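Local coordinates for protein enoyl-CoA hydratase (Mycobacterium avium subsp. paratuberculosis, PDB 4LK5) that probably adds water across the double bond of enoyl-CoA thioesters, at residues C[57-61]-C[62-66]; C[198-202]-C[203-207]. All blocks are in the same frame, centred on the assembly; numbering follows the deposited sequence.

Interactions 1 and 2 are both helix starts, one entered from a loop at 57-61, the other from a short strand at 200-201. Their centres lie 26 Å apart, on opposite sides of the centre of the chain. The nearest atoms of the two are about 13 Å apart, so they do not touch. Interaction 1 comes first in sequence and opens the helix 61-76, which follows strand 45-50. Interaction 2 opens the short helix 202-208. R189 of the second subunit reaches that helix, and R230 of the third subunit pairs with E198. Both starts have i to i+4 carbonyl bonds, and interaction 1 adds a weak cap from the T60 side chain.

Interaction 1 (C[57-61]-C[62-66]); sequences NSLTV and PVITG
T60 and I64 are joined where the extended residues S58-T60 lead into helix 61-76. T60 O accepts from I64 N at 3.0 Å, and the donor lies in the carbonyl plane. One residue on, V61 O accepts from T65 N at 2.8 Å in a nearly straight bond, with an N-H...O angle of 173°. These are the first i to i+4 bonds of helix 61-76. T60 is its N-cap. The side-chain OG1 of T60 accepts from V63 N at 3.3 Å, a weak but fairly straight capping bond. With chi1 at 64°, OG1 sits between the backbone N and the carbonyl carbon of T60, facing V63 N, the N-H of the first turn that it caps. P62 meets the same oxygen from its ring: its CG lies 3.4 Å from T60 OG1, and the two side chains cross at about a right angle. In the crotonase fold this helix follows the second strand of the larger sheet. L59, just before the cap, packs back on the first turn. Its CD2 branch touches CG1 of V63 at 3.7 Å, while its CB lies 3.9 Å from CG1 of I64. Strand 45-50 touches L59 through I50. I64 also meets I114 and I118 of helix 113-127. The hydroxyl of T65 has a hydrogen bond to E117 of that helix.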
loop_
_atom_site.group_PDB
_atom_site.type_symbol
_atom_site.label_atom_id
_atom_site.label_comp_id
_atom_site.label_asym_id
_atom_site.label_seq_id
_atom_site.Cartn_x
_atom_site.Cartn_y
_atom_site.Cartn_z
ATOM N N ASN C 57 -10.495 -21.364 -19.020
ATOM C CA ASN C 57 -9.500 -20.529 -19.671
ATOM C C ASN C 57 -8.047 -20.744 -19.152
ATOM O O ASN C 57 -7.333 -19.767 -18.921
ATOM C CB ASN C 57 -9.946 -19.072 -19.596
ATOM C CG ASN C 57 -11.328 -18.851 -20.209
ATOM O OD1 ASN C 57 -12.197 -18.220 -19.609
ATOM N ND2 ASN C 57 -11.521 -19.350 -21.422
ATOM N N SER C 58 -7.638 -22.017 -18.986
ATOM C CA SER C 58 -6.217 -22.443 -18.711
ATOM C C SER C 58 -5.272 -21.773 -19.685
ATOM O O SER C 58 -5.702 -21.340 -20.716
ATOM C CB SER C 58 -5.985 -23.965 -18.921
ATOM O OG SER C 58 -6.505 -24.769 -17.892
ATOM N N LEU C 59 -3.982 -21.737 -19.381
ATOM C CA LEU C 59 -3.029 -21.074 -20.263
ATOM C C LEU C 59 -1.916 -22.015 -20.708
ATOM O O LEU C 59 -1.194 -22.559 -19.883
ATOM C CB LEU C 59 -2.455 -19.840 -19.550
ATOM C CG LEU C 59 -3.381 -18.645 -19.332
ATOM C CD1 LEU C 59 -2.675 -17.456 -18.680
ATOM C CD2 LEU C 59 -3.945 -18.213 -20.654
ATOM N N THR C 60 -1.807 -22.229 -22.016
ATOM C CA THR C 60 -0.702 -22.976 -22.594
ATOM C C THR C 60 0.292 -21.955 -23.042
ATOM O O THR C 60 -0.018 -20.758 -23.091
ATOM C CB THR C 60 -1.105 -23.687 -23.882
ATOM O OG1 THR C 60 -1.452 -22.695 -24.868
ATOM C CG2 THR C 60 -2.261 -24.630 -23.650
ATOM N N VAL C 61 1.459 -22.423 -23.457
ATOM C CA VAL C 61 2.502 -21.525 -23.904
ATOM C C VAL C 61 2.136 -20.774 -25.185
ATOM O O VAL C 61 2.282 -19.552 -25.227
ATOM C CB VAL C 61 3.829 -22.266 -24.037
ATOM C CG1 VAL C 61 4.941 -21.298 -24.394
ATOM C CG2 VAL C 61 4.145 -22.960 -22.721
ATOM N N PRO C 62 1.680 -21.493 -26.239
ATOM C CA PRO C 62 1.235 -20.784 -27.455
ATOM C C PRO C 62 0.301 -19.601 -27.160
ATOM O O PRO C 62 0.471 -18.514 -27.712
ATOM C CB PRO C 62 0.485 -21.867 -28.251
ATOM C CG PRO C 62 0.695 -23.174 -27.512
ATOM C CD PRO C 62 1.741 -22.953 -26.461
ATOM N N VAL C 63 -0.657 -19.816 -26.272
ATOM C CA VAL C 63 -1.629 -18.780 -25.910
ATOM C C VAL C 63 -1.059 -17.620 -25.084
ATOM O O VAL C 63 -1.396 -16.458 -25.345
ATOM C CB VAL C 63 -2.849 -19.402 -25.195
ATOM C CG1 VAL C 63 -3.543 -18.413 -24.278
ATOM C CG2 VAL C 63 -3.838 -19.913 -26.231
ATOM N N ILE C 64 -0.223 -17.929 -24.096
ATOM C CA ILE C 64 0.485 -16.908 -23.339
ATOM C C ILE C 64 1.308 -16.086 -24.317
ATOM O O ILE C 64 1.307 -14.860 -24.244
ATOM C CB ILE C 64 1.400 -17.515 -22.237
ATOM C CG1 ILE C 64 0.590 -17.956 -21.027
ATOM C CG2 ILE C 64 2.409 -16.506 -21.716
ATOM C CD1 ILE C 64 1.293 -19.005 -20.171
ATOM N N THR C 65 2.031 -16.756 -25.213
ATOM C CA THR C 65 2.781 -16.069 -26.284
ATOM C C THR C 65 1.892 -15.150 -27.121
ATOM O O THR C 65 2.332 -14.099 -27.585
ATOM C CB THR C 65 3.515 -17.088 -27.196
ATOM O OG1 THR C 65 4.492 -17.796 -26.408
ATOM C CG2 THR C 65 4.213 -16.375 -28.439
ATOM N N GLY C 66 0.624 -15.527 -27.257
ATOM C CA GLY C 66 -0.308 -14.776 -28.079
ATOM C C GLY C 66 -0.741 -13.458 -27.480
ATOM O O GLY C 66 -0.743 -12.427 -28.164
#

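Interaction 2 (C[198-202]-C[203-207])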
loop_
_atom_site.group_PDB
_atom_site.type_symbol
_atom_site.label_atom_id
_atom_site.label_comp_id
_atom_site.label_asym_id
_atom_site.label_seq_id
_atom_site.Cartn_x
_atom_site.Cartn_y
_atom_site.Cartn_z
ATOM N N GLU C 198 -6.770 -18.460 -0.394
ATOM C CA GLU C 198 -8.216 -18.690 -0.199
ATOM C C GLU C 198 -8.934 -18.023 -1.370
ATOM O O GLU C 198 -8.391 -17.134 -2.028
ATOM C CB GLU C 198 -8.727 -18.019 1.087
ATOM C CG GLU C 198 -8.458 -18.777 2.384
ATOM C CD GLU C 198 -9.137 -20.138 2.417
ATOM O OE1 GLU C 198 -10.066 -20.375 1.599
ATOM O OE2 GLU C 198 -8.736 -20.973 3.247
ATOM N N ARG C 199 -10.167 -18.438 -1.628
ATOM C CA ARG C 199 -10.987 -17.814 -2.665
ATOM C C ARG C 199 -11.435 -16.488 -2.117
ATOM O O ARG C 199 -12.297 -16.429 -1.249
ATOM C CB ARG C 199 -12.201 -18.694 -3.009
ATOM C CG ARG C 199 -11.805 -20.012 -3.654
ATOM C CD ARG C 199 -12.958 -20.908 -4.046
ATOM N NE ARG C 199 -12.446 -22.171 -4.617
ATOM C CZ ARG C 199 -13.126 -22.981 -5.433
ATOM N NH1 ARG C 199 -14.370 -22.683 -5.803
ATOM N NH2 ARG C 199 -12.564 -24.098 -5.883
ATOM N N LEU C 200 -10.820 -15.422 -2.592
ATOM C CA LEU C 200 -11.144 -14.082 -2.117
ATOM C C LEU C 200 -12.291 -13.517 -2.986
ATOM O O LEU C 200 -12.048 -13.173 -4.136
ATOM C CB LEU C 200 -9.915 -13.172 -2.202
ATOM C CG LEU C 200 -10.234 -11.771 -1.683
ATOM C CD1 LEU C 200 -9.960 -11.688 -0.205
ATOM C CD2 LEU C 200 -9.437 -10.716 -2.417
ATOM N N PRO C 201 -13.525 -13.409 -2.435
ATOM C CA PRO C 201 -14.654 -12.918 -3.267
ATOM C C PRO C 201 -14.583 -11.431 -3.615
ATOM O O PRO C 201 -14.192 -10.574 -2.795
ATOM C CB PRO C 201 -15.903 -13.196 -2.411
ATOM C CG PRO C 201 -15.392 -13.161 -0.997
ATOM C CD PRO C 201 -13.929 -13.622 -1.026
ATOM N N ALA C 202 -15.002 -11.157 -4.837
ATOM C CA ALA C 202 -14.981 -9.836 -5.417
ATOM C C ALA C 202 -15.221 -8.761 -4.391
ATOM O O ALA C 202 -14.464 -7.797 -4.292
ATOM C CB ALA C 202 -16.038 -9.749 -6.501
ATOM N N ALA C 203 -16.295 -8.912 -3.636
ATOM C CA ALA C 203 -16.738 -7.831 -2.822
ATOM C C ALA C 203 -15.649 -7.543 -1.787
ATOM O O ALA C 203 -15.372 -6.395 -1.522
ATOM C CB ALA C 203 -18.089 -8.160 -2.181
ATOM N N GLU C 204 -15.013 -8.577 -1.233
ATOM C CA GLU C 204 -13.928 -8.408 -0.239
ATOM C C GLU C 204 -12.667 -7.898 -0.933
ATOM O O GLU C 204 -11.867 -7.187 -0.340
ATOM C CB GLU C 204 -13.647 -9.737 0.443
ATOM C CG GLU C 204 -12.961 -9.694 1.805
ATOM C CD GLU C 204 -12.879 -11.092 2.456
ATOM O OE1 GLU C 204 -11.892 -11.379 3.186
ATOM O OE2 GLU C 204 -13.805 -11.917 2.233
ATOM N N ALA C 205 -12.506 -8.228 -2.214
ATOM C CA ALA C 205 -11.455 -7.629 -3.018
ATOM C C ALA C 205 -11.630 -6.107 -3.271
ATOM O O ALA C 205 -10.650 -5.354 -3.321
ATOM C CB ALA C 205 -11.328 -8.394 -4.326
ATOM N N LEU C 206 -12.856 -5.649 -3.458
ATOM C CA LEU C 206 -13.108 -4.205 -3.539
ATOM C C LEU C 206 -12.681 -3.493 -2.241
ATOM O O LEU C 206 -11.993 -2.488 -2.284
ATOM C CB LEU C 206 -14.590 -3.936 -3.814
ATOM C CG LEU C 206 -15.054 -2.483 -4.135
ATOM C CD1 LEU C 206 -14.309 -1.880 -5.310
ATOM C CD2 LEU C 206 -16.558 -2.445 -4.398
ATOM N N ALA C 207 -13.073 -4.045 -1.095
ATOM C CA ALA C 207 -12.787 -3.435 0.201
ATOM C C ALA C 207 -11.302 -3.334 0.432
ATOM O O ALA C 207 -10.832 -2.367 1.014
ATOM C CB ALA C 207 -13.428 -4.245 1.325
#
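This is a local strand-to-helix turn at the edge of the small three-stranded sheet, where strand 200-201 runs straight into helix 202-208. L200 and P201 of the strand, and A202 at the helix start, meet residues 204-206. P201 O accepts from A205 N at 2.9 Å, with the donor tilted 22° from the carbonyl plane. The same oxygen takes a second, weak bond from E204 N. A202 O accepts from L206 N at 2.8 Å, continuing the i to i+4 pattern. L200 reaches the helix with both methyl branches. L200 CG is anti to the backbone N (chi1 -179°), and L200 CD2 packs against A205 CB at 3.6 Å. L200 CD1 lies 3.9 Å from E204 OE1. The extended E204 side chain crosses that of L200 at about a right angle. E204 OE2 lies 3.7 Å from P201 CD. The carboxylate is thus beside apolar atoms, in van der Waals contact. E198 forms a salt bridge with R230 of the third subunit, and R189 of the second subunit bonds weakly to L206 O and A207 O. L210 touches both L200 and A205. The backbone of L200 pairs with F162 of strand 161-163, while A202 and L206 rest on V214 of strand 213-215.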